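Local coordinates for protein light Chain (Clostridium botulinum, PDB 6BVD) that probably acts as the zinc-dependent endopeptidase of a mosaic botulinum neurotoxin, cutting a neuronal SNARE protein and so blocking neurotransmitter release, at residues P27-E30 / T31-T34; T240-T243 / E244-I247; Q280-Q283 / S284-Y287; S292-K295 / R296-S299; I311-D314 / E315-L319. All coordinates share one frame; numbering follows the deposited sequence.

All five contacts are local ones within the zinc protease domain, and they lie at different distances from the zinc ion. Contact 2 is nearest to it: the side chain of Ile242 is about 10 Å from the metal, and an acetate there is hydrogen-bonded to the zinc ligand His232. Contact 3 packs against contact 2, with Tyr245 CZ 3.7 Å from Leu286 CD2 and Ile247 CG2 3.8 Å from Ile282 CD1. Contacts 3 and 4 are two separate parts of helix 280-301, their centres about 18 Å apart. Contact 5, which starts the helix 313-323, is centred about 18 Å from contact 4. Contact 1 stands apart on a surface loop, centred about 29 Å from contact 2.

Contact 1 (P27-E30 / T31-T34); sequences PYYE and TSNT
In the loop between the antiparallel strands 21-24 and 36-40, Tyr29 and Thr34 meet across a single turn of helix-like backbone. Tyr29 O is its hub, taking weak hydrogen bonds from Thr34 N (3.4 Å) and, strongly bent, from Asn33 N (2.8 Å). Asn33 N also bonds weakly to Glu30 O at 3.1 Å. Asn33 has a positive phi (56°), a conformation asparagine tolerates well, and its OD1 takes a hydrogen bond from Arg25. Beside this turn the Tyr29 ring meets Thr34 obliquely, CD1 lying 3.7 Å from Thr34 CB, while Ser32 OG sits at the ring edge. Ser32 OG and Thr34 OG1 are hydrogen-bonded at 2.8 Å, a pairing suited to two small hydroxyl side chains. Phe36 meets Tyr29 edge-to-face. On the other flank, Glu30 bends at chi2 (86°) and folds back, where OE2 accepts from Tyr28 N at 2.9 Å and forms a salt bridge with Arg135. One water joins Tyr28 O to Ser32 N, and a second joins Glu30 OE1 to Thr31 N. The 6→1 bond (Thr34 N to Tyr29 O) enclosing the 5→2 bond (Asn33 N to Glu30 O) gives the pattern of a Schellman motif, here on a single turn and with weak bonds.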
loop_
_atom_site.group_PDB
_atom_site.type_symbol
_atom_site.label_atom_id
_atom_site.label_comp_id
_atom_site.label_asym_id
_atom_site.label_seq_id
_atom_site.Cartn_x
_atom_site.Cartn_y
_atom_site.Cartn_z
ATOM N N PRO A 27 29.591 -12.383 2.233
ATOM C CA PRO A 27 30.383 -13.608 2.086
ATOM C C PRO A 27 31.240 -13.559 0.817
ATOM O O PRO A 27 30.776 -13.025 -0.208
ATOM C CB PRO A 27 29.323 -14.732 2.026
ATOM C CG PRO A 27 28.027 -14.041 1.886
ATOM C CD PRO A 27 28.158 -12.663 2.417
ATOM N N TYR A 28 32.472 -14.051 0.944
ATOM C CA TYR A 28 33.526 -14.083 -0.083
ATOM C C TYR A 28 34.302 -12.743 -0.193
ATOM O O TYR A 28 35.287 -12.666 -0.939
ATOM C CB TYR A 28 32.955 -14.471 -1.469
ATOM C CG TYR A 28 32.224 -15.801 -1.498
ATOM C CD1 TYR A 28 32.780 -16.937 -0.937
ATOM C CD2 TYR A 28 30.948 -15.905 -2.071
ATOM C CE1 TYR A 28 32.105 -18.166 -0.964
ATOM C CE2 TYR A 28 30.262 -17.113 -2.096
ATOM C CZ TYR A 28 30.841 -18.240 -1.531
ATOM O OH TYR A 28 30.175 -19.448 -1.558
ATOM N N TYR A 29 33.916 -11.709 0.568
ATOM C CA TYR A 29 34.641 -10.432 0.524
ATOM C C TYR A 29 35.583 -10.271 1.758
ATOM O O TYR A 29 36.059 -9.163 2.078
ATOM C CB TYR A 29 33.666 -9.249 0.427
ATOM C CG TYR A 29 33.040 -9.080 -0.962
ATOM C CD1 TYR A 29 33.706 -8.373 -1.960
ATOM C CD2 TYR A 29 31.793 -9.653 -1.281
ATOM C CE1 TYR A 29 33.173 -8.241 -3.237
ATOM C CE2 TYR A 29 31.241 -9.496 -2.551
ATOM C CZ TYR A 29 31.929 -8.788 -3.515
ATOM O OH TYR A 29 31.404 -8.632 -4.767
ATOM N N GLU A 30 35.839 -11.377 2.439
ATOM C CA GLU A 30 36.582 -11.343 3.699
ATOM C C GLU A 30 38.040 -10.889 3.491
ATOM O O GLU A 30 38.514 -10.004 4.179
ATOM C CB GLU A 30 36.571 -12.716 4.381
ATOM C CG GLU A 30 35.201 -13.289 4.726
ATOM C CD GLU A 30 34.572 -14.051 3.554
ATOM O OE1 GLU A 30 35.280 -14.306 2.564
ATOM O OE2 GLU A 30 33.379 -14.418 3.647
ATOM N N THR A 31 38.728 -11.461 2.507
ATOM C CA THR A 31 40.150 -11.163 2.325
ATOM C C THR A 31 40.353 -9.758 1.803
ATOM O O THR A 31 41.242 -9.038 2.267
ATOM C CB THR A 31 40.813 -12.172 1.380
ATOM O OG1 THR A 31 40.781 -13.454 2.014
ATOM C CG2 THR A 31 42.274 -11.806 1.121
ATOM N N SER A 32 39.540 -9.366 0.829
ATOM C CA SER A 32 39.637 -8.020 0.324
ATOM C C SER A 32 39.090 -7.005 1.343
ATOM O O SER A 32 39.349 -5.814 1.219
ATOM C CB SER A 32 38.926 -7.904 -1.017
ATOM O OG SER A 32 37.524 -8.066 -0.847
ATOM N N ASN A 33 38.323 -7.469 2.325
ATOM C CA ASN A 33 37.711 -6.587 3.339
ATOM C C ASN A 33 36.850 -5.461 2.741
ATOM O O ASN A 33 36.955 -4.295 3.152
ATOM C CB ASN A 33 38.800 -5.963 4.229
ATOM C CG ASN A 33 38.711 -6.413 5.662
ATOM O OD1 ASN A 33 37.644 -6.757 6.160
ATOM N ND2 ASN A 33 39.863 -6.425 6.347
ATOM N N THR A 34 35.982 -5.808 1.796
ATOM C CA THR A 34 35.168 -4.843 1.075
ATOM C C THR A 34 33.796 -4.727 1.736
ATOM O O THR A 34 33.132 -5.741 1.947
ATOM C CB THR A 34 34.946 -5.288 -0.390
ATOM O OG1 THR A 34 36.187 -5.635 -0.987
ATOM C CG2 THR A 34 34.243 -4.213 -1.207
HETATM O O HOH W 1 37.941 -11.434 -0.669
HETATM O O HOH W 2 37.654 -13.982 1.286
#

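Contact 2 (T240-T243 / E244-I247); sequences TYIT and EYKI. With ACT (acetate ion), chain F.
The chain is extended at Ile242, bends through Thr243 and Glu244, and turns left-handed at Tyr245 (phi 55°) before entering strand 246-247, which brings Ile242 and Tyr245 to the same side. Their side chains cross at about a right angle: the CD1 methyl of Ile242 comes 3.8 Å from Tyr245 CD2, and the CG2 branch lies 4.0 Å from Tyr245 CE2. A branched aliphatic suits this place because both of its arms can follow the ring. Polar groups take the other flank. Thr243 and Glu244 lie side by side, and Thr243 OG1 donates to Glu244 OE2 at 2.9 Å, meeting it on the anti side, somewhat out of the carboxylate plane; a bend at chi2 (-54°) turns the carboxylate back to receive it. The same OG1 is also hydrogen-bonded to Lys186. Lys246, extended, passes its CE methylene 3.5 Å from Thr243 O. Before the bend, an acetate, probably from the crystallisation liquor, accepts a nearly straight bond from Ile242 N (3.0 Å to its O, 163°). The acetate methyl lies over one face of the Tyr241 ring, toward its rim, 3.6 Å from Tyr241 CE1, and the ion is also hydrogen-bonded to His232 and His235. The segment thus leads from the HExxH helix of the zinc endopeptidase fold, 222-237, into the short two-strand antiparallel sheet formed with 262-263.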
loop_
_atom_site.group_PDB
_atom_site.type_symbol
_atom_site.label_atom_id
_atom_site.label_comp_id
_atom_site.label_asym_id
_atom_site.label_seq_id
_atom_site.Cartn_x
_atom_site.Cartn_y
_atom_site.Cartn_z
ATOM N N THR A 240 17.591 -28.271 2.042
ATOM C CA THR A 240 17.039 -29.240 1.058
ATOM C C THR A 240 17.363 -28.831 -0.373
ATOM O O THR A 240 16.863 -29.435 -1.336
ATOM C CB THR A 240 15.475 -29.337 1.140
ATOM O OG1 THR A 240 14.922 -28.137 0.631
ATOM C CG2 THR A 240 14.990 -29.523 2.602
ATOM N N TYR A 241 18.213 -27.819 -0.527
ATOM C CA TYR A 241 18.542 -27.261 -1.836
ATOM C C TYR A 241 19.247 -28.276 -2.739
ATOM O O TYR A 241 20.172 -28.971 -2.314
ATOM C CB TYR A 241 19.396 -26.010 -1.645
ATOM C CG TYR A 241 19.683 -25.117 -2.835
ATOM C CD1 TYR A 241 18.955 -23.952 -3.032
ATOM C CD2 TYR A 241 20.724 -25.405 -3.724
ATOM C CE1 TYR A 241 19.226 -23.104 -4.087
ATOM C CE2 TYR A 241 21.006 -24.563 -4.780
ATOM C CZ TYR A 241 20.255 -23.421 -4.954
ATOM O OH TYR A 241 20.512 -22.576 -6.010
ATOM N N ILE A 242 18.788 -28.388 -3.992
ATOM C CA ILE A 242 19.502 -29.265 -4.941
ATOM C C ILE A 242 19.877 -28.588 -6.262
ATOM O O ILE A 242 19.233 -27.636 -6.703
ATOM C CB ILE A 242 18.700 -30.570 -5.257
ATOM C CG1 ILE A 242 17.271 -30.269 -5.762
ATOM C CG2 ILE A 242 18.589 -31.418 -4.022
ATOM C CD1 ILE A 242 16.528 -31.553 -6.296
ATOM N N THR A 243 20.958 -29.091 -6.879
ATOM C CA THR A 243 21.361 -28.695 -8.209
ATOM C C THR A 243 21.293 -29.869 -9.229
ATOM O O THR A 243 21.283 -29.622 -10.431
ATOM C CB THR A 243 22.813 -28.171 -8.207
ATOM O OG1 THR A 243 23.653 -29.212 -7.709
ATOM C CG2 THR A 243 22.956 -26.905 -7.320
ATOM N N GLU A 244 21.290 -31.122 -8.763
ATOM C CA GLU A 244 21.346 -32.261 -9.700
ATOM C C GLU A 244 19.963 -32.885 -9.832
ATOM O O GLU A 244 18.987 -32.151 -9.826
ATOM C CB GLU A 244 22.383 -33.274 -9.252
ATOM C CG GLU A 244 23.748 -32.614 -8.972
ATOM C CD GLU A 244 24.239 -31.785 -10.168
ATOM O OE1 GLU A 244 24.217 -32.315 -11.291
ATOM O OE2 GLU A 244 24.647 -30.610 -9.993
ATOM N N TYR A 245 19.848 -34.209 -9.946
ATOM C CA TYR A 245 18.497 -34.801 -10.171
ATOM C C TYR A 245 17.851 -34.151 -11.409
ATOM O O TYR A 245 16.668 -33.773 -11.395
ATOM C CB TYR A 245 17.596 -34.602 -8.910
ATOM C CG TYR A 245 18.241 -35.155 -7.667
ATOM C CD1 TYR A 245 18.102 -36.483 -7.331
ATOM C CD2 TYR A 245 19.037 -34.345 -6.843
ATOM C CE1 TYR A 245 18.714 -37.007 -6.215
ATOM C CE2 TYR A 245 19.644 -34.863 -5.723
ATOM C CZ TYR A 245 19.478 -36.188 -5.415
ATOM O OH TYR A 245 20.084 -36.721 -4.307
ATOM N N LYS A 246 18.625 -34.022 -12.482
ATOM C CA LYS A 246 18.169 -33.293 -13.672
ATOM C C LYS A 246 17.325 -34.193 -14.586
ATOM O O LYS A 246 17.631 -35.385 -14.734
ATOM C CB LYS A 246 19.357 -32.737 -14.437
ATOM C CG LYS A 246 20.170 -31.684 -13.669
ATOM C CD LYS A 246 21.314 -31.149 -14.529
ATOM C CE LYS A 246 22.069 -30.039 -13.774
ATOM N NZ LYS A 246 23.099 -29.368 -14.602
ATOM N N ILE A 247 16.246 -33.644 -15.157
ATOM C CA ILE A 247 15.341 -34.459 -15.966
ATOM C C ILE A 247 14.848 -33.701 -17.182
ATOM O O ILE A 247 14.952 -32.467 -17.256
ATOM C CB ILE A 247 14.080 -34.947 -15.139
ATOM C CG1 ILE A 247 13.322 -33.747 -14.554
ATOM C CG2 ILE A 247 14.513 -35.882 -14.006
ATOM C CD1 ILE A 247 12.103 -34.151 -13.692
HETATM C C ACT F . 16.153 -25.674 -4.981
HETATM O O ACT F . 16.379 -26.708 -4.313
HETATM O OXT ACT F . 15.115 -25.008 -4.771
HETATM C CH3 ACT F . 17.132 -25.230 -6.037
#

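Contact 3 (Q280-Q283 / S284-Y287); sequences QSIQ and SQLY
Ile282 and Leu286, one turn apart near the start of helix 280-301, form the tightly packed side of this alpha-helical contact, while Gln280, Ser281, Ser284 and Gln285 line its solvent side. On the packed side Leu286 N gives Ile282 O a hydrogen bond of 3.0 Å, and Leu286 CG passes 3.3 Å from the same oxygen. Further out the two side chains run alongside each other, with Ile282 CG2 and Leu286 CD1 4.1 Å apart. Aliphatic residues suit this flank because it faces the body of the protein: Ile282 touches Ser264 of helix 264-270, and Leu286 touches Leu268 of the same helix and Tyr345 of helix 338-348.

Two partly exposed residues lead elsewhere. Tyr287 departs from the contact after CB, because CG lies anti to the backbone N (chi1 -174°) and carries the ring toward helix 338-348, where it meets Tyr345 and Phe341 edge-to-face. Gln283 leans back instead, its NE2 bonded to Val278 O ahead of the helix.

The solvent side is looser and polar. Ser284 donates twice to Gln280 O, firmly through its backbone N at 3.0 Å and weakly through OG at 3.4 Å; a short hydroxyl set beside its own backbone N (chi1 -70°) can reach back to the preceding turn in this way. Gln285 stays close to the helix: its CG lies 3.5 Å from Ser281 O, and its long chain crosses Ile282 at an angle, ending with OE1 4.0 Å from Ile282 CG1.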
loop_
_atom_site.group_PDB
_atom_site.type_symbol
_atom_site.label_atom_id
_atom_site.label_comp_id
_atom_site.label_asym_id
_atom_site.label_seq_id
_atom_site.Cartn_x
_atom_site.Cartn_y
_atom_site.Cartn_z
ATOM N N GLN A 280 8.616 -40.592 -9.697
ATOM C CA GLN A 280 8.364 -41.078 -8.341
ATOM C C GLN A 280 9.626 -41.512 -7.575
ATOM O O GLN A 280 9.721 -41.287 -6.352
ATOM C CB GLN A 280 7.414 -42.269 -8.393
ATOM C CG GLN A 280 6.653 -42.444 -7.126
ATOM C CD GLN A 280 5.865 -41.179 -6.814
ATOM O OE1 GLN A 280 6.092 -40.523 -5.791
ATOM N NE2 GLN A 280 4.963 -40.807 -7.726
ATOM N N SER A 281 10.561 -42.172 -8.274
ATOM C CA SER A 281 11.788 -42.647 -7.641
ATOM C C SER A 281 12.679 -41.497 -7.184
ATOM O O SER A 281 13.361 -41.606 -6.154
ATOM C CB SER A 281 12.571 -43.583 -8.577
ATOM O OG SER A 281 12.644 -43.048 -9.879
ATOM N N ILE A 282 12.721 -40.425 -7.969
ATOM C CA ILE A 282 13.453 -39.212 -7.566
ATOM C C ILE A 282 12.729 -38.520 -6.408
ATOM O O ILE A 282 13.351 -38.061 -5.450
ATOM C CB ILE A 282 13.632 -38.217 -8.725
ATOM C CG1 ILE A 282 14.684 -38.739 -9.692
ATOM C CG2 ILE A 282 14.063 -36.806 -8.230
ATOM C CD1 ILE A 282 14.968 -37.780 -10.799
ATOM N N GLN A 283 11.407 -38.467 -6.460
ATOM C CA GLN A 283 10.676 -37.863 -5.336
ATOM C C GLN A 283 10.926 -38.606 -4.015
ATOM O O GLN A 283 11.085 -37.969 -2.951
ATOM C CB GLN A 283 9.170 -37.810 -5.638
ATOM C CG GLN A 283 8.812 -36.945 -6.831
ATOM C CD GLN A 283 7.339 -36.574 -6.869
ATOM O OE1 GLN A 283 6.764 -36.221 -5.844
ATOM N NE2 GLN A 283 6.720 -36.665 -8.051
ATOM N N SER A 284 11.035 -39.931 -4.078
ATOM C CA SER A 284 11.363 -40.714 -2.890
ATOM C C SER A 284 12.832 -40.566 -2.466
ATOM O O SER A 284 13.136 -40.536 -1.259
ATOM C CB SER A 284 11.041 -42.185 -3.109
ATOM O OG SER A 284 9.627 -42.369 -3.167
ATOM N N GLN A 285 13.738 -40.473 -3.436
ATOM C CA GLN A 285 15.149 -40.216 -3.110
ATOM C C GLN A 285 15.328 -38.906 -2.311
ATOM O O GLN A 285 16.035 -38.884 -1.280
ATOM C CB GLN A 285 15.988 -40.139 -4.376
ATOM C CG GLN A 285 16.593 -41.432 -4.819
ATOM C CD GLN A 285 17.429 -41.239 -6.070
ATOM O OE1 GLN A 285 17.076 -40.441 -6.945
ATOM N NE2 GLN A 285 18.554 -41.947 -6.151
ATOM N N LEU A 286 14.727 -37.821 -2.804
ATOM C CA LEU A 286 14.831 -36.514 -2.129
ATOM C C LEU A 286 14.261 -36.557 -0.710
ATOM O O LEU A 286 14.853 -36.023 0.223
ATOM C CB LEU A 286 14.141 -35.428 -2.943
ATOM C CG LEU A 286 14.750 -35.234 -4.342
ATOM C CD1 LEU A 286 13.962 -34.214 -5.109
ATOM C CD2 LEU A 286 16.227 -34.806 -4.265
ATOM N N TYR A 287 13.095 -37.173 -0.565
ATOM C CA TYR A 287 12.465 -37.339 0.728
ATOM C C TYR A 287 13.363 -38.113 1.690
ATOM O O TYR A 287 13.513 -37.730 2.864
ATOM C CB TYR A 287 11.112 -38.026 0.560
ATOM C CG TYR A 287 10.273 -38.148 1.826
ATOM C CD1 TYR A 287 9.293 -37.208 2.134
ATOM C CD2 TYR A 287 10.422 -39.253 2.675
ATOM C CE1 TYR A 287 8.500 -37.326 3.285
ATOM C CE2 TYR A 287 9.636 -39.388 3.818
ATOM C CZ TYR A 287 8.676 -38.429 4.115
ATOM O OH TYR A 287 7.904 -38.570 5.251
#

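Contact 4 (S292-K295 / R296-S299); sequences SDYK and RIAS
Arg296 lies one turn after Ser292 on helix 280-301, and its long side chain runs back along the helix surface toward Ser292 and Asp293. With CG anti to the carbonyl carbon (chi1 -67°), the chain starts back over the preceding turn: CB lies 3.5 Å from Asp293 O, and CG 3.4 Å from Ser292 O, the oxygen that also accepts from Arg296 N at 3.2 Å. CD is already drawing away from that carbonyl. NE passes 4.3 Å from Ser292 OG; serine is small enough to leave room for the arginine. At the tip, NH1 is 4.6 Å from Asp293 OD1. The opposite charges probably attract, but no N-H is aimed at that oxygen, which stands off the plane of the guanidinium, and the gap is too long for a salt bridge. The arginine is poorly ordered, so distances at its tip are uncertain.

The buried flank is largely apolar. Ala298, small enough to fit closely, packs on Phe326, while Tyr294 sends its hydroxyl inward to Tyr238 O and meets Tyr324 edge-to-face. Ile297, which also touches Tyr324 and Phe189, lays CG1 3.4 Å from Asp293 O and brings its CD1 to 4.5 Å from Tyr294 CD1, oblique to the ring.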
loop_
_atom_site.group_PDB
_atom_site.type_symbol
_atom_site.label_atom_id
_atom_site.label_comp_id
_atom_site.label_asym_id
_atom_site.label_seq_id
_atom_site.Cartn_x
_atom_site.Cartn_y
_atom_site.Cartn_z
ATOM N N SER A 292 17.322 -38.511 6.203
ATOM C CA SER A 292 18.612 -38.916 6.693
ATOM C C SER A 292 19.430 -37.709 7.246
ATOM O O SER A 292 20.043 -37.807 8.320
ATOM C CB SER A 292 19.363 -39.629 5.566
ATOM O OG SER A 292 20.677 -39.918 5.948
ATOM N N ASP A 293 19.408 -36.577 6.554
ATOM C CA ASP A 293 20.138 -35.379 7.021
ATOM C C ASP A 293 19.547 -34.830 8.327
ATOM O O ASP A 293 20.286 -34.405 9.220
ATOM C CB ASP A 293 20.122 -34.276 5.974
ATOM C CG ASP A 293 21.001 -34.594 4.762
ATOM O OD1 ASP A 293 21.905 -35.418 4.895
ATOM O OD2 ASP A 293 20.812 -33.961 3.705
ATOM N N TYR A 294 18.220 -34.820 8.439
ATOM C CA TYR A 294 17.610 -34.317 9.684
ATOM C C TYR A 294 17.857 -35.248 10.861
ATOM O O TYR A 294 18.000 -34.750 11.979
ATOM C CB TYR A 294 16.102 -34.069 9.538
ATOM C CG TYR A 294 15.756 -32.842 8.738
ATOM C CD1 TYR A 294 16.748 -32.103 8.100
ATOM C CD2 TYR A 294 14.439 -32.422 8.616
ATOM C CE1 TYR A 294 16.441 -31.001 7.383
ATOM C CE2 TYR A 294 14.123 -31.300 7.888
ATOM C CZ TYR A 294 15.137 -30.598 7.266
ATOM O OH TYR A 294 14.829 -29.473 6.543
ATOM N N LYS A 295 17.923 -36.571 10.635
ATOM C CA LYS A 295 18.302 -37.516 11.702
ATOM C C LYS A 295 19.720 -37.235 12.221
ATOM O O LYS A 295 19.990 -37.351 13.439
ATOM C CB LYS A 295 18.212 -38.963 11.240
ATOM C CG LYS A 295 16.789 -39.560 11.224
ATOM C CD LYS A 295 16.787 -40.977 10.629
ATOM C CE LYS A 295 15.359 -41.551 10.602
ATOM N NZ LYS A 295 15.263 -42.873 9.928
ATOM N N ARG A 296 20.632 -36.934 11.304
ATOM C CA ARG A 296 21.990 -36.576 11.706
ATOM C C ARG A 296 21.994 -35.285 12.522
ATOM O O ARG A 296 22.745 -35.182 13.484
ATOM C CB ARG A 296 22.902 -36.421 10.502
ATOM C CG ARG A 296 23.151 -37.723 9.773
ATOM C CD ARG A 296 24.107 -37.548 8.602
ATOM N NE ARG A 296 24.312 -38.779 7.837
ATOM C CZ ARG A 296 25.011 -38.859 6.702
ATOM N NH1 ARG A 296 25.605 -37.785 6.192
ATOM N NH2 ARG A 296 25.129 -40.019 6.075
ATOM N N ILE A 297 21.157 -34.312 12.153
ATOM C CA ILE A 297 21.131 -33.040 12.909
ATOM C C ILE A 297 20.552 -33.254 14.309
ATOM O O ILE A 297 21.079 -32.696 15.264
ATOM C CB ILE A 297 20.400 -31.948 12.138
ATOM C CG1 ILE A 297 21.240 -31.565 10.916
ATOM C CG2 ILE A 297 20.068 -30.677 12.989
ATOM C CD1 ILE A 297 20.544 -30.627 9.965
ATOM N N ALA A 298 19.559 -34.130 14.458
ATOM C CA ALA A 298 19.005 -34.436 15.781
ATOM C C ALA A 298 20.066 -35.036 16.694
ATOM O O ALA A 298 20.147 -34.690 17.882
ATOM C CB ALA A 298 17.802 -35.386 15.677
ATOM N N SER A 299 20.850 -35.955 16.134
ATOM C CA SER A 299 21.938 -36.628 16.839
ATOM C C SER A 299 23.030 -35.654 17.294
ATOM O O SER A 299 23.571 -35.761 18.395
ATOM C CB SER A 299 22.528 -37.717 15.934
ATOM O OG SER A 299 23.458 -38.508 16.629
#

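Contact 5 (I311-D314 / E315-L319); sequences INID and EFKNL
Asn312 caps the helix 313-323, its OD1 accepting from Glu315 N at 3.0 Å. This is the first of the polar links. An asparagine suits the N-cap because its short amide can return to an N-H of the first turn: with CG anti to the backbone N (chi1 -167°), OD1 reaches Glu315 N, which lies above the amide's carbonyl plane, 35° out of it. Phe316 N then bonds to Asn312 O at 3.1 Å, opening the regular helical ladder.

Flat groups stack beside the cap: the Glu315 carboxylate lies against the Asn312 amide, their planes 21° apart, with Glu315 CD 3.8 Å from Asn312 CG.

Charged ends meet through solvent. A water donates to Asp314 OD1 and accepts from Lys317 NZ, 2.8 Å from each, so the two opposite charges are joined indirectly; the lysine also bonds to Val304 O. Its methylenes are put to use as well, CE lying 3.8 Å from Ile313 CG2.

Apolar packing falls to Ile311 and Phe316, which cross at about a right angle: Ile311 CB is 4.0 Å from Phe316 CE2, and Ile311 CD1 sits over one ring face, toward the rim. Both touch Leu120 in a loop and Phe130 of strand 129-130, so the start of the helix rests on that strand.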
loop_
_atom_site.group_PDB
_atom_site.type_symbol
_atom_site.label_atom_id
_atom_site.label_comp_id
_atom_site.label_asym_id
_atom_site.label_seq_id
_atom_site.Cartn_x
_atom_site.Cartn_y
_atom_site.Cartn_z
ATOM N N ILE A 311 26.363 -16.662 22.963
ATOM C CA ILE A 311 24.961 -16.804 22.606
ATOM C C ILE A 311 24.326 -17.676 23.647
ATOM O O ILE A 311 25.018 -18.403 24.350
ATOM C CB ILE A 311 24.764 -17.460 21.218
ATOM C CG1 ILE A 311 25.378 -18.866 21.209
ATOM C CG2 ILE A 311 25.370 -16.601 20.160
ATOM C CD1 ILE A 311 25.158 -19.665 19.910
ATOM N N ASN A 312 23.006 -17.641 23.724
ATOM C CA ASN A 312 22.285 -18.502 24.628
ATOM C C ASN A 312 22.040 -19.889 24.047
ATOM O O ASN A 312 21.080 -20.078 23.268
ATOM C CB ASN A 312 20.940 -17.885 25.001
ATOM C CG ASN A 312 20.309 -18.588 26.154
ATOM O OD1 ASN A 312 20.047 -19.781 26.096
ATOM N ND2 ASN A 312 20.062 -17.858 27.226
ATOM N N ILE A 313 22.848 -20.858 24.490
ATOM C CA ILE A 313 22.821 -22.216 23.950
ATOM C C ILE A 313 21.445 -22.875 24.033
ATOM O O ILE A 313 20.959 -23.414 23.019
ATOM C CB ILE A 313 23.838 -23.114 24.671
ATOM C CG1 ILE A 313 25.250 -22.619 24.365
ATOM C CG2 ILE A 313 23.669 -24.576 24.244
ATOM C CD1 ILE A 313 26.332 -23.297 25.196
ATOM N N ASP A 314 20.798 -22.808 25.193
ATOM C CA ASP A 314 19.489 -23.463 25.324
ATOM C C ASP A 314 18.434 -22.815 24.444
ATOM O O ASP A 314 17.566 -23.522 23.917
ATOM C CB ASP A 314 19.003 -23.487 26.780
ATOM C CG ASP A 314 19.654 -24.603 27.589
ATOM O OD1 ASP A 314 20.265 -25.515 26.980
ATOM O OD2 ASP A 314 19.528 -24.590 28.824
ATOM N N GLU A 315 18.487 -21.497 24.268
ATOM C CA GLU A 315 17.537 -20.846 23.359
ATOM C C GLU A 315 17.702 -21.313 21.899
ATOM O O GLU A 315 16.708 -21.525 21.192
ATOM C CB GLU A 315 17.683 -19.332 23.427
ATOM C CG GLU A 315 16.991 -18.745 24.653
ATOM C CD GLU A 315 17.077 -17.229 24.746
ATOM O OE1 GLU A 315 17.838 -16.615 23.960
ATOM O OE2 GLU A 315 16.375 -16.661 25.622
ATOM N N PHE A 316 18.939 -21.485 21.442
ATOM C CA PHE A 316 19.152 -21.987 20.071
ATOM C C PHE A 316 18.732 -23.436 19.952
ATOM O O PHE A 316 18.211 -23.824 18.894
ATOM C CB PHE A 316 20.609 -21.816 19.591
ATOM C CG PHE A 316 20.872 -20.472 18.973
ATOM C CD1 PHE A 316 20.854 -20.309 17.602
ATOM C CD2 PHE A 316 21.087 -19.352 19.778
ATOM C CE1 PHE A 316 21.072 -19.059 17.023
ATOM C CE2 PHE A 316 21.309 -18.111 19.229
ATOM C CZ PHE A 316 21.292 -17.954 17.832
ATOM N N LYS A 317 18.922 -24.246 20.998
ATOM C CA LYS A 317 18.413 -25.629 20.960
ATOM C C LYS A 317 16.882 -25.683 20.833
ATOM O O LYS A 317 16.335 -26.552 20.136
ATOM C CB LYS A 317 18.842 -26.417 22.201
ATOM C CG LYS A 317 20.332 -26.769 22.228
ATOM C CD LYS A 317 20.645 -27.627 23.438
ATOM C CE LYS A 317 22.139 -27.970 23.480
ATOM N NZ LYS A 317 22.464 -28.849 24.637
ATOM N N ASN A 318 16.200 -24.803 21.555
ATOM C CA ASN A 318 14.748 -24.706 21.406
ATOM C C ASN A 318 14.382 -24.306 19.992
ATOM O O ASN A 318 13.432 -24.824 19.400
ATOM C CB ASN A 318 14.164 -23.690 22.393
ATOM C CG ASN A 318 14.370 -24.099 23.818
ATOM O OD1 ASN A 318 14.671 -25.259 24.099
ATOM N ND2 ASN A 318 14.231 -23.144 24.740
ATOM N N LEU A 319 15.152 -23.383 19.439
ATOM C CA LEU A 319 14.878 -22.903 18.096
ATOM C C LEU A 319 15.002 -24.020 17.030
ATOM O O LEU A 319 14.137 -24.112 16.133
ATOM C CB LEU A 319 15.805 -21.749 17.789
ATOM C CG LEU A 319 15.371 -20.762 16.721
ATOM C CD1 LEU A 319 16.135 -19.475 16.983
ATOM C CD2 LEU A 319 15.652 -21.300 15.333
HETATM O O HOH W 3 22.283 -27.498 27.075
#